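Local coordinates for glucose-6-phosphate isomerase like protein (Thermus thermophilus, PDB 1WIW) that probably isomerises phosphorylated hexoses such as glucose 6-phosphate and mannose 6-phosphate, at residues B[181-186]-B[263-268]; B[66-71]-B[116-121]; B[132-137]-B[255-260]; B[165-170]-B[217-222]. All blocks are in the same frame, centred on the assembly; numbering follows the deposited sequence.

Contact 2 comes first along the chain and lies in the N-terminal SIS domain, where a helix packs on the four-stranded parallel sheet. Contacts 1 and 4 belong to the C-terminal SIS domain, and contact 3 brings helix 125-139 against that domain's long helix 251-272. This helix serves contacts 1 and 3, whose centres are about 15 Å apart, and its L258 reaches contact 4. Contact 4 is nested in the loop closed by contact 3, whereas contact 1 crosses both along the chain. Contacts 2 and 4, about 27 Å apart between centres, belong to the separate four-stranded and three-stranded sheets; helices 125-139 and 251-272, meeting in contact 3, pack between them.

Contact 1 of 4, residues B[181-186]-B[263-268]; sequences TLFARV and AWTAYY
A266 sets its methyl squarely over the F183 ring, CB standing 4.0 Å from the centroid on the ring normal in a CH-pi contact, while the CG2 methyl of T265 meets the ring edge at F183 CZ, 3.7 Å away. These residues join helix 174-185 to helix 251-272, two helices of the C-terminal SIS domain that run nearly parallel here, crossing at -27°. Alanine suits position 266 because its small side chain lets the backbones close to 5.1 Å between the CA atoms of F183 and A266, yet still gives the ring a methyl to rest on. The phenyl group also meets F167 of the neighbouring strand, linking helix to sheet. With an alanine in place of F183, the A266 methyl would probably lose its aromatic floor and a gap would open beside T265. OG1 of T265 is hydrogen-bonded to R261 O, consistent with CG2 being the branch left to face the ring. One residue before F183, L182 lays CD1 against A263 CB at 4.0 Å, a branched group on a small one. V186 has CG1 anti to its own N (chi1 176°), which carries that methyl to the Y267 backbone, where CG1 lies 3.5 Å from Y267 N.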
loop_
_atom_site.group_PDB
_atom_site.type_symbol
_atom_site.label_atom_id
_atom_site.label_comp_id
_atom_site.label_asym_id
_atom_site.label_seq_id
_atom_site.Cartn_x
_atom_site.Cartn_y
_atom_site.Cartn_z
ATOM N N THR B 181 -2.003 0.929 9.774
ATOM C CA THR B 181 -0.998 0.664 10.799
ATOM C C THR B 181 -1.492 1.041 12.194
ATOM O O THR B 181 -1.211 0.336 13.171
ATOM C CB THR B 181 0.314 1.419 10.481
ATOM O OG1 THR B 181 0.985 0.759 9.402
ATOM C CG2 THR B 181 1.240 1.461 11.693
ATOM N N LEU B 182 -2.222 2.149 12.293
ATOM C CA LEU B 182 -2.756 2.579 13.586
ATOM C C LEU B 182 -3.723 1.532 14.142
ATOM O O LEU B 182 -3.703 1.229 15.331
ATOM C CB LEU B 182 -3.488 3.923 13.456
ATOM C CG LEU B 182 -2.611 5.179 13.439
ATOM C CD1 LEU B 182 -3.435 6.395 13.048
ATOM C CD2 LEU B 182 -1.982 5.373 14.818
ATOM N N PHE B 183 -4.566 0.980 13.276
ATOM C CA PHE B 183 -5.537 -0.020 13.710
ATOM C C PHE B 183 -4.920 -1.357 14.095
ATOM O O PHE B 183 -5.481 -2.103 14.903
ATOM C CB PHE B 183 -6.614 -0.198 12.640
ATOM C CG PHE B 183 -7.720 0.815 12.749
ATOM C CD1 PHE B 183 -8.884 0.518 13.451
ATOM C CD2 PHE B 183 -7.550 2.100 12.249
ATOM C CE1 PHE B 183 -9.863 1.490 13.662
ATOM C CE2 PHE B 183 -8.520 3.082 12.451
ATOM C CZ PHE B 183 -9.679 2.775 13.161
ATOM N N ALA B 184 -3.763 -1.664 13.529
ATOM C CA ALA B 184 -3.101 -2.912 13.876
ATOM C C ALA B 184 -2.336 -2.715 15.183
ATOM O O ALA B 184 -2.446 -3.526 16.102
ATOM C CB ALA B 184 -2.144 -3.340 12.766
ATOM N N ARG B 185 -1.586 -1.623 15.287
ATOM C CA ARG B 185 -0.797 -1.413 16.493
ATOM C C ARG B 185 -1.572 -1.016 17.740
ATOM O O ARG B 185 -1.237 -1.451 18.843
ATOM C CB ARG B 185 0.321 -0.390 16.271
ATOM C CG ARG B 185 1.374 -0.544 17.361
ATOM C CD ARG B 185 2.124 0.713 17.716
ATOM N NE ARG B 185 3.119 1.068 16.722
ATOM C CZ ARG B 185 4.309 1.576 17.018
ATOM N NH1 ARG B 185 5.155 1.881 16.047
ATOM N NH2 ARG B 185 4.657 1.758 18.286
ATOM N N VAL B 186 -2.601 -0.192 17.565
ATOM C CA VAL B 186 -3.414 0.273 18.681
ATOM C C VAL B 186 -4.654 -0.590 18.910
ATOM O O VAL B 186 -4.895 -1.048 20.029
ATOM C CB VAL B 186 -3.842 1.737 18.462
ATOM C CG1 VAL B 186 -4.784 2.194 19.579
ATOM C CG2 VAL B 186 -2.609 2.629 18.420
ATOM N N ALA B 263 -6.388 7.691 15.117
ATOM C CA ALA B 263 -5.603 7.141 16.224
ATOM C C ALA B 263 -6.556 6.992 17.406
ATOM O O ALA B 263 -6.566 5.969 18.085
ATOM C CB ALA B 263 -4.449 8.073 16.586
ATOM N N TRP B 264 -7.362 8.025 17.640
ATOM C CA TRP B 264 -8.345 7.996 18.715
ATOM C C TRP B 264 -9.381 6.901 18.462
ATOM O O TRP B 264 -9.805 6.209 19.384
ATOM C CB TRP B 264 -9.061 9.348 18.823
ATOM C CG TRP B 264 -8.425 10.305 19.795
ATOM C CD1 TRP B 264 -7.779 11.467 19.499
ATOM C CD2 TRP B 264 -8.399 10.183 21.224
ATOM N NE1 TRP B 264 -7.353 12.085 20.655
ATOM C CE2 TRP B 264 -7.720 11.316 21.728
ATOM C CE3 TRP B 264 -8.886 9.226 22.128
ATOM C CZ2 TRP B 264 -7.513 11.521 23.100
ATOM C CZ3 TRP B 264 -8.680 9.430 23.498
ATOM C CH2 TRP B 264 -7.999 10.569 23.967
ATOM N N THR B 265 -9.791 6.751 17.204
ATOM C CA THR B 265 -10.784 5.745 16.852
ATOM C C THR B 265 -10.220 4.353 17.147
ATOM O O THR B 265 -10.892 3.518 17.751
ATOM C CB THR B 265 -11.171 5.860 15.360
ATOM O OG1 THR B 265 -11.739 7.156 15.119
ATOM C CG2 THR B 265 -12.181 4.784 14.975
ATOM N N ALA B 266 -8.979 4.121 16.725
ATOM C CA ALA B 266 -8.310 2.847 16.954
ATOM C C ALA B 266 -8.206 2.587 18.457
ATOM O O ALA B 266 -8.334 1.450 18.904
ATOM C CB ALA B 266 -6.921 2.869 16.327
ATOM N N TYR B 267 -7.972 3.651 19.226
ATOM C CA TYR B 267 -7.862 3.557 20.684
ATOM C C TYR B 267 -9.157 3.000 21.271
ATOM O O TYR B 267 -9.142 2.043 22.056
ATOM C CB TYR B 267 -7.593 4.945 21.283
ATOM C CG TYR B 267 -7.636 4.995 22.804
ATOM C CD1 TYR B 267 -6.551 4.571 23.575
ATOM C CD2 TYR B 267 -8.783 5.427 23.468
ATOM C CE1 TYR B 267 -6.611 4.573 24.980
ATOM C CE2 TYR B 267 -8.855 5.431 24.868
ATOM C CZ TYR B 267 -7.771 5.002 25.615
ATOM O OH TYR B 267 -7.867 4.978 26.994
ATOM N N TYR B 268 -10.275 3.619 20.895
ATOM C CA TYR B 268 -11.588 3.190 21.369
ATOM C C TYR B 268 -11.964 1.794 20.871
ATOM O O TYR B 268 -12.613 1.036 21.590
ATOM C CB TYR B 268 -12.658 4.209 20.957
ATOM C CG TYR B 268 -12.555 5.511 21.723
ATOM C CD1 TYR B 268 -12.395 6.731 21.058
ATOM C CD2 TYR B 268 -12.575 5.519 23.125
ATOM C CE1 TYR B 268 -12.250 7.936 21.774
ATOM C CE2 TYR B 268 -12.431 6.711 23.847
ATOM C CZ TYR B 268 -12.266 7.912 23.168
ATOM O OH TYR B 268 -12.079 9.079 23.881
#

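Contact 2 of 4, residues B[66-71]-B[116-121]; sequences FLLEGG and RFLLLA
F66 and F117 form the aromatic part of this interface, an offset edge-to-face pair in which F117 turns its edge toward the face of F66. The planes stand at 88°, almost perpendicular, with centroids 5.9 Å apart, and the closest atoms are F66 CE1 and F117 CE1 at 3.9 Å. F117 keeps CG anti to its backbone N (chi1 179°), a torsion that sends the ring from the helix toward the sheet. The aliphatic contacts lie alongside. L118 and F66 run antiparallel past one another, with L118 CD2 3.8 Å from F66 CD2. A121, whose methyl lets the ring end come close to the helix, places CB 3.7 Å from F66 CZ. L68 and L118 meet end on through their CD1 methyls, 3.7 Å apart; two leucines are long enough to bridge the wide strand-to-helix spacing of 11.2 Å between axes. Every group taking part is buried and nonpolar. The arrangement is that of an alpha/beta domain: strand 64-70, between strands 39-45 and 90-95 in the parallel sheet, runs nearly antiparallel to helix 110-121, which also touches A41 and V94 on those strands and has helix 125-139 beside it.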
loop_
_atom_site.group_PDB
_atom_site.type_symbol
_atom_site.label_atom_id
_atom_site.label_comp_id
_atom_site.label_asym_id
_atom_site.label_seq_id
_atom_site.Cartn_x
_atom_site.Cartn_y
_atom_site.Cartn_z
ATOM N N PHE B 66 18.003 13.947 6.125
ATOM C CA PHE B 66 17.412 13.460 7.361
ATOM C C PHE B 66 17.026 11.998 7.194
ATOM O O PHE B 66 16.169 11.655 6.379
ATOM C CB PHE B 66 16.182 14.290 7.724
ATOM C CG PHE B 66 16.504 15.700 8.114
ATOM C CD1 PHE B 66 17.157 15.972 9.311
ATOM C CD2 PHE B 66 16.168 16.758 7.278
ATOM C CE1 PHE B 66 17.475 17.281 9.671
ATOM C CE2 PHE B 66 16.482 18.072 7.627
ATOM C CZ PHE B 66 17.137 18.332 8.825
ATOM N N LEU B 67 17.680 11.140 7.967
ATOM C CA LEU B 67 17.427 9.704 7.920
ATOM C C LEU B 67 16.522 9.376 9.103
ATOM O O LEU B 67 16.990 9.291 10.233
ATOM C CB LEU B 67 18.759 8.961 8.039
ATOM C CG LEU B 67 18.965 7.657 7.270
ATOM C CD1 LEU B 67 18.626 7.862 5.801
ATOM C CD2 LEU B 67 20.418 7.209 7.429
ATOM N N LEU B 68 15.228 9.207 8.842
ATOM C CA LEU B 68 14.265 8.915 9.904
ATOM C C LEU B 68 14.197 7.416 10.183
ATOM O O LEU B 68 13.365 6.701 9.617
ATOM C CB LEU B 68 12.882 9.457 9.512
ATOM C CG LEU B 68 12.891 10.885 8.948
ATOM C CD1 LEU B 68 11.465 11.374 8.731
ATOM C CD2 LEU B 68 13.622 11.814 9.905
ATOM N N GLU B 69 15.077 6.954 11.067
ATOM C CA GLU B 69 15.167 5.541 11.418
ATOM C C GLU B 69 14.115 5.121 12.434
ATOM O O GLU B 69 14.416 4.943 13.620
ATOM C CB GLU B 69 16.564 5.241 11.958
ATOM C CG GLU B 69 17.664 5.713 11.029
ATOM C CD GLU B 69 19.056 5.407 11.544
ATOM O OE1 GLU B 69 20.031 5.802 10.867
ATOM O OE2 GLU B 69 19.178 4.775 12.616
ATOM N N GLY B 70 12.887 4.951 11.951
ATOM C CA GLY B 70 11.781 4.567 12.811
ATOM C C GLY B 70 11.566 3.073 12.958
ATOM O O GLY B 70 10.486 2.639 13.369
ATOM N N GLY B 71 12.578 2.286 12.596
ATOM C CA GLY B 71 12.489 0.842 12.733
ATOM C C GLY B 71 12.210 -0.019 11.511
ATOM O O GLY B 71 11.788 0.465 10.456
ATOM N N ARG B 116 6.806 16.893 12.910
ATOM C CA ARG B 116 7.018 18.154 13.612
ATOM C C ARG B 116 8.491 18.554 13.535
ATOM O O ARG B 116 8.822 19.711 13.276
ATOM C CB ARG B 116 6.577 18.016 15.073
ATOM C CG ARG B 116 6.883 19.223 15.968
ATOM C CD ARG B 116 6.003 19.190 17.218
ATOM N NE ARG B 116 6.315 20.250 18.175
ATOM C CZ ARG B 116 7.299 20.184 19.069
ATOM N NH1 ARG B 116 7.514 21.198 19.907
ATOM N NH2 ARG B 116 8.067 19.100 19.131
ATOM N N PHE B 117 9.376 17.587 13.745
ATOM C CA PHE B 117 10.805 17.860 13.685
ATOM C C PHE B 117 11.206 18.324 12.289
ATOM O O PHE B 117 11.910 19.324 12.148
ATOM C CB PHE B 117 11.607 16.614 14.076
ATOM C CG PHE B 117 13.098 16.808 14.005
ATOM C CD1 PHE B 117 13.806 16.462 12.855
ATOM C CD2 PHE B 117 13.794 17.352 15.083
ATOM C CE1 PHE B 117 15.190 16.653 12.782
ATOM C CE2 PHE B 117 15.176 17.550 15.020
ATOM C CZ PHE B 117 15.875 17.198 13.869
ATOM N N LEU B 118 10.754 17.607 11.260
ATOM C CA LEU B 118 11.078 17.971 9.878
ATOM C C LEU B 118 10.574 19.357 9.496
ATOM O O LEU B 118 11.287 20.125 8.854
ATOM C CB LEU B 118 10.514 16.945 8.888
ATOM C CG LEU B 118 11.221 15.591 8.793
ATOM C CD1 LEU B 118 10.612 14.764 7.668
ATOM C CD2 LEU B 118 12.702 15.810 8.526
ATOM N N LEU B 119 9.347 19.688 9.886
ATOM C CA LEU B 119 8.810 21.000 9.553
ATOM C C LEU B 119 9.626 22.099 10.232
ATOM O O LEU B 119 9.932 23.121 9.619
ATOM C CB LEU B 119 7.335 21.102 9.961
ATOM C CG LEU B 119 6.367 20.151 9.241
ATOM C CD1 LEU B 119 4.936 20.460 9.664
ATOM C CD2 LEU B 119 6.511 20.308 7.732
ATOM N N LEU B 120 9.986 21.884 11.494
ATOM C CA LEU B 120 10.773 22.864 12.237
ATOM C C LEU B 120 12.213 22.930 11.733
ATOM O O LEU B 120 12.879 23.962 11.861
ATOM C CB LEU B 120 10.777 22.525 13.729
ATOM C CG LEU B 120 9.465 22.709 14.492
ATOM C CD1 LEU B 120 9.607 22.166 15.900
ATOM C CD2 LEU B 120 9.104 24.181 14.531
ATOM N N ALA B 121 12.686 21.828 11.161
ATOM C CA ALA B 121 14.047 21.759 10.645
ATOM C C ALA B 121 14.164 22.365 9.247
ATOM O O ALA B 121 15.259 22.720 8.807
ATOM C CB ALA B 121 14.518 20.307 10.613
#

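Contact 3 of 4, residues B[132-137]-B[255-260]; sequences DEALLE and VMALWY
L135 and A257 come within 5.5 Å of each other at their CA atoms, where helices 125-139 and 251-272 run in roughly the same direction. The axes of the segments approach to 8.8 Å and cross at -32°, a close fit that owes much to small residues: the A134 and A257 methyls meet at 4.2 Å between CB atoms. The CG of L135 lies over the face of the Y260 ring in a CH-pi contact, 4.1 Å from the centroid, while its CD1 reaches down to the backbone of the other helix, 3.7 Å from M256 O. M256, a selenomethionine in this crystal, offers its CB to the same CD1, though its chain then bends away. Y260 leaves its helix with CG anti to the backbone N (chi1 -175°), and its hydroxyl is hydrogen-bonded to the carbonyl O of L21, which holds the far end of the ring. Putting a serine in place of Y260 would probably strip L135 of the aromatic face beneath it and leave L21 O without this bond. On its other side helix 251-272 packs L258 against L221 of the C-terminal SIS sheet, the helix-on-sheet layering of an alpha/beta fold.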
loop_
_atom_site.group_PDB
_atom_site.type_symbol
_atom_site.label_atom_id
_atom_site.label_comp_id
_atom_site.label_asym_id
_atom_site.label_seq_id
_atom_site.Cartn_x
_atom_site.Cartn_y
_atom_site.Cartn_z
ATOM N N ASP B 132 -0.994 21.656 14.227
ATOM C CA ASP B 132 -1.296 21.679 15.657
ATOM C C ASP B 132 -2.688 22.255 15.916
ATOM O O ASP B 132 -3.433 21.754 16.759
ATOM C CB ASP B 132 -0.251 22.520 16.399
ATOM C CG ASP B 132 1.104 21.834 16.483
ATOM O OD1 ASP B 132 2.064 22.470 16.967
ATOM O OD2 ASP B 132 1.208 20.661 16.076
ATOM N N GLU B 133 -3.037 23.318 15.200
ATOM C CA GLU B 133 -4.347 23.944 15.374
ATOM C C GLU B 133 -5.464 22.958 15.043
ATOM O O GLU B 133 -6.458 22.868 15.758
ATOM C CB GLU B 133 -4.459 25.188 14.486
ATOM C CG GLU B 133 -3.651 26.369 15.007
ATOM C CD GLU B 133 -3.520 27.496 14.000
ATOM O OE1 GLU B 133 -3.085 28.596 14.403
ATOM O OE2 GLU B 133 -3.836 27.285 12.807
ATOM N N ALA B 134 -5.284 22.218 13.957
ATOM C CA ALA B 134 -6.262 21.228 13.523
ATOM C C ALA B 134 -6.394 20.096 14.547
ATOM O O ALA B 134 -7.502 19.664 14.871
ATOM C CB ALA B 134 -5.858 20.668 12.167
ATOM N N LEU B 135 -5.266 19.617 15.061
ATOM C CA LEU B 135 -5.308 18.543 16.043
ATOM C C LEU B 135 -5.914 19.008 17.361
ATOM O O LEU B 135 -6.620 18.247 18.015
ATOM C CB LEU B 135 -3.908 17.959 16.274
ATOM C CG LEU B 135 -3.569 16.739 15.396
ATOM C CD1 LEU B 135 -3.701 17.090 13.923
ATOM C CD2 LEU B 135 -2.149 16.261 15.704
ATOM N N LEU B 136 -5.654 20.254 17.750
ATOM C CA LEU B 136 -6.212 20.766 18.999
ATOM C C LEU B 136 -7.724 20.920 18.852
ATOM O O LEU B 136 -8.473 20.715 19.808
ATOM C CB LEU B 136 -5.573 22.109 19.372
ATOM C CG LEU B 136 -4.096 22.088 19.788
ATOM C CD1 LEU B 136 -3.625 23.521 19.982
ATOM C CD2 LEU B 136 -3.911 21.282 21.079
ATOM N N GLU B 137 -8.176 21.272 17.651
ATOM C CA GLU B 137 -9.606 21.412 17.410
ATOM C C GLU B 137 -10.228 20.019 17.495
ATOM O O GLU B 137 -11.226 19.815 18.187
ATOM C CB GLU B 137 -9.860 22.042 16.030
ATOM C CG GLU B 137 -11.336 22.266 15.702
ATOM C CD GLU B 137 -11.565 23.400 14.709
ATOM O OE1 GLU B 137 -11.198 24.558 15.020
ATOM O OE2 GLU B 137 -12.118 23.147 13.615
ATOM N N VAL B 255 -4.686 16.015 6.418
ATOM C CA VAL B 255 -4.185 14.644 6.491
ATOM C C VAL B 255 -3.879 14.266 7.939
ATOM O O VAL B 255 -4.316 13.229 8.425
ATOM C CB VAL B 255 -2.908 14.465 5.632
ATOM C CG1 VAL B 255 -2.198 13.152 5.996
ATOM C CG2 VAL B 255 -3.282 14.454 4.150
HETATM N N MSE B 256 -3.137 15.122 8.629
HETATM C CA MSE B 256 -2.769 14.861 10.014
HETATM C C MSE B 256 -3.996 14.826 10.936
HETATM O O MSE B 256 -4.043 14.039 11.887
HETATM C CB MSE B 256 -1.758 15.911 10.472
HETATM C CG MSE B 256 -0.488 15.340 11.099
HETATM SE SE MSE B 256 0.318 13.839 10.151
HETATM C CE MSE B 256 0.746 14.736 8.492
ATOM N N ALA B 257 -4.989 15.669 10.658
ATOM C CA ALA B 257 -6.211 15.690 11.460
ATOM C C ALA B 257 -6.945 14.368 11.281
ATOM O O ALA B 257 -7.483 13.814 12.238
ATOM C CB ALA B 257 -7.112 16.853 11.040
ATOM N N LEU B 258 -6.973 13.864 10.050
ATOM C CA LEU B 258 -7.628 12.587 9.777
ATOM C C LEU B 258 -6.865 11.498 10.522
ATOM O O LEU B 258 -7.456 10.664 11.199
ATOM C CB LEU B 258 -7.626 12.285 8.274
ATOM C CG LEU B 258 -8.623 13.055 7.399
ATOM C CD1 LEU B 258 -8.273 12.860 5.932
ATOM C CD2 LEU B 258 -10.047 12.585 7.682
ATOM N N TRP B 259 -5.544 11.513 10.385
ATOM C CA TRP B 259 -4.682 10.540 11.055
ATOM C C TRP B 259 -4.927 10.553 12.569
ATOM O O TRP B 259 -5.054 9.499 13.192
ATOM C CB TRP B 259 -3.215 10.872 10.760
ATOM C CG TRP B 259 -2.223 9.997 11.471
ATOM C CD1 TRP B 259 -1.764 8.776 11.072
ATOM C CD2 TRP B 259 -1.580 10.282 12.718
ATOM N NE1 TRP B 259 -0.871 8.279 11.998
ATOM C CE2 TRP B 259 -0.744 9.184 13.019
ATOM C CE3 TRP B 259 -1.631 11.362 13.613
ATOM C CZ2 TRP B 259 0.040 9.131 14.185
ATOM C CZ3 TRP B 259 -0.850 11.310 14.773
ATOM C CH2 TRP B 259 -0.028 10.200 15.045
ATOM N N TYR B 260 -4.988 11.746 13.157
ATOM C CA TYR B 260 -5.209 11.893 14.600
ATOM C C TYR B 260 -6.572 11.344 15.038
ATOM O O TYR B 260 -6.669 10.638 16.042
ATOM C CB TYR B 260 -5.097 13.368 15.001
ATOM C CG TYR B 260 -5.179 13.640 16.498
ATOM C CD1 TYR B 260 -4.211 13.145 17.374
ATOM C CD2 TYR B 260 -6.196 14.432 17.026
ATOM C CE1 TYR B 260 -4.247 13.436 18.741
ATOM C CE2 TYR B 260 -6.247 14.730 18.401
ATOM C CZ TYR B 260 -5.267 14.232 19.247
ATOM O OH TYR B 260 -5.290 14.540 20.591
#

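Contact 4 of 4, residues B[165-170]-B[217-222]; sequences PLFYSP and AAVLLG
The carbonyl O of L166 is gripped twice by the neighbouring strand: V219 N donates to it at 2.7 Å, with an N-H...O angle of 162°, and the CA of A218 adds a weaker C-H...O contact at 3.6 Å. V219 in turn offers its own carbonyl O to Y168 N at 3.0 Å, and the alternation continues with L221 N bonding to Y168 O at 2.8 Å. L166 N donates to A217 O from above its carbonyl plane. P165, which lacks an N-H, still contributes through its CA, 3.3 Å from A217 O. This is the ladder of two adjacent parallel strands, 164-168 and 216-221, joined through intervening helices as a beta-alpha-beta crossover in the C-terminal SIS domain; strand 240-244 flanks 216-221 on its other side. On one face beta-branched V219, suited to this central strand, and F167 project together from the sheet, shoulder to shoulder, with F167 CD2 3.6 Å from V219 CB, beneath M262 of helix 251-272. On the other face Y168 has CG anti to its backbone N (chi1 -179°), which sets the ring beside L220, whose CD2 meets the ring edge 4.0 Å from Y168 CD1. Past the strand end, S169 OG is hydrogen-bonded to F172 O.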
loop_
_atom_site.group_PDB
_atom_site.type_symbol
_atom_site.label_atom_id
_atom_site.label_comp_id
_atom_site.label_asym_id
_atom_site.label_seq_id
_atom_site.Cartn_x
_atom_site.Cartn_y
_atom_site.Cartn_z
ATOM N N PRO B 165 -12.530 -3.002 8.343
ATOM C CA PRO B 165 -12.492 -1.671 7.735
ATOM C C PRO B 165 -11.643 -1.552 6.478
ATOM O O PRO B 165 -10.562 -2.136 6.366
ATOM C CB PRO B 165 -11.995 -0.776 8.876
ATOM C CG PRO B 165 -11.181 -1.695 9.711
ATOM C CD PRO B 165 -11.956 -2.989 9.699
ATOM N N LEU B 166 -12.169 -0.794 5.524
ATOM C CA LEU B 166 -11.504 -0.535 4.258
ATOM C C LEU B 166 -11.283 0.975 4.215
ATOM O O LEU B 166 -12.236 1.736 4.041
ATOM C CB LEU B 166 -12.396 -0.985 3.098
ATOM C CG LEU B 166 -12.025 -0.556 1.673
ATOM C CD1 LEU B 166 -10.582 -0.913 1.364
ATOM C CD2 LEU B 166 -12.983 -1.227 0.687
ATOM N N PHE B 167 -10.032 1.400 4.386
ATOM C CA PHE B 167 -9.695 2.820 4.392
ATOM C C PHE B 167 -9.279 3.339 3.022
ATOM O O PHE B 167 -8.417 2.753 2.363
ATOM C CB PHE B 167 -8.562 3.097 5.384
ATOM C CG PHE B 167 -8.861 2.668 6.792
ATOM C CD1 PHE B 167 -8.205 1.582 7.357
ATOM C CD2 PHE B 167 -9.787 3.360 7.559
ATOM C CE1 PHE B 167 -8.466 1.193 8.672
ATOM C CE2 PHE B 167 -10.056 2.978 8.874
ATOM C CZ PHE B 167 -9.392 1.892 9.430
ATOM N N TYR B 168 -9.891 4.448 2.609
ATOM C CA TYR B 168 -9.598 5.081 1.322
ATOM C C TYR B 168 -9.404 6.586 1.550
ATOM O O TYR B 168 -10.314 7.269 2.018
ATOM C CB TYR B 168 -10.751 4.845 0.341
ATOM C CG TYR B 168 -10.536 5.452 -1.029
ATOM C CD1 TYR B 168 -11.569 6.124 -1.684
ATOM C CD2 TYR B 168 -9.294 5.376 -1.664
ATOM C CE1 TYR B 168 -11.370 6.711 -2.938
ATOM C CE2 TYR B 168 -9.087 5.959 -2.915
ATOM C CZ TYR B 168 -10.129 6.626 -3.543
ATOM O OH TYR B 168 -9.920 7.231 -4.763
ATOM N N SER B 169 -8.210 7.087 1.231
ATOM C CA SER B 169 -7.878 8.498 1.416
ATOM C C SER B 169 -7.358 9.155 0.139
ATOM O O SER B 169 -6.150 9.280 -0.064
ATOM C CB SER B 169 -6.827 8.650 2.517
ATOM O OG SER B 169 -5.641 7.939 2.193
ATOM N N PRO B 170 -8.275 9.599 -0.728
ATOM C CA PRO B 170 -7.972 10.254 -2.006
ATOM C C PRO B 170 -7.058 11.480 -1.893
ATOM O O PRO B 170 -6.173 11.673 -2.725
ATOM C CB PRO B 170 -9.356 10.642 -2.534
ATOM C CG PRO B 170 -10.261 9.641 -1.923
ATOM C CD PRO B 170 -9.730 9.512 -0.519
ATOM N N ALA B 217 -16.405 -2.464 6.093
ATOM C CA ALA B 217 -16.828 -1.156 6.571
ATOM C C ALA B 217 -15.957 -0.166 5.805
ATOM O O ALA B 217 -14.770 -0.006 6.101
ATOM C CB ALA B 217 -16.582 -1.026 8.070
ATOM N N ALA B 218 -16.533 0.477 4.800
ATOM C CA ALA B 218 -15.778 1.439 4.017
ATOM C C ALA B 218 -15.608 2.718 4.822
ATOM O O ALA B 218 -16.565 3.221 5.414
ATOM C CB ALA B 218 -16.494 1.729 2.711
ATOM N N VAL B 219 -14.383 3.229 4.862
ATOM C CA VAL B 219 -14.106 4.462 5.593
ATOM C C VAL B 219 -13.440 5.434 4.636
ATOM O O VAL B 219 -12.256 5.302 4.331
ATOM C CB VAL B 219 -13.169 4.213 6.794
ATOM C CG1 VAL B 219 -12.957 5.506 7.562
ATOM C CG2 VAL B 219 -13.762 3.154 7.707
ATOM N N LEU B 220 -14.210 6.400 4.145
ATOM C CA LEU B 220 -13.675 7.381 3.211
ATOM C C LEU B 220 -13.066 8.532 4.008
ATOM O O LEU B 220 -13.762 9.253 4.716
ATOM C CB LEU B 220 -14.787 7.883 2.283
ATOM C CG LEU B 220 -15.603 6.766 1.617
ATOM C CD1 LEU B 220 -16.637 7.362 0.679
ATOM C CD2 LEU B 220 -14.675 5.825 0.856
ATOM N N LEU B 221 -11.754 8.683 3.891
ATOM C CA LEU B 221 -11.028 9.714 4.616
ATOM C C LEU B 221 -10.828 11.017 3.841
ATOM O O LEU B 221 -10.066 11.064 2.877
ATOM C CB LEU B 221 -9.659 9.159 5.037
ATOM C CG LEU B 221 -9.709 7.942 5.959
ATOM C CD1 LEU B 221 -8.341 7.291 6.047
ATOM C CD2 LEU B 221 -10.193 8.391 7.329
ATOM N N GLY B 222 -11.516 12.070 4.264
ATOM C CA GLY B 222 -11.342 13.360 3.615
ATOM C C GLY B 222 -12.170 13.674 2.379
ATOM O O GLY B 222 -12.886 12.820 1.863
#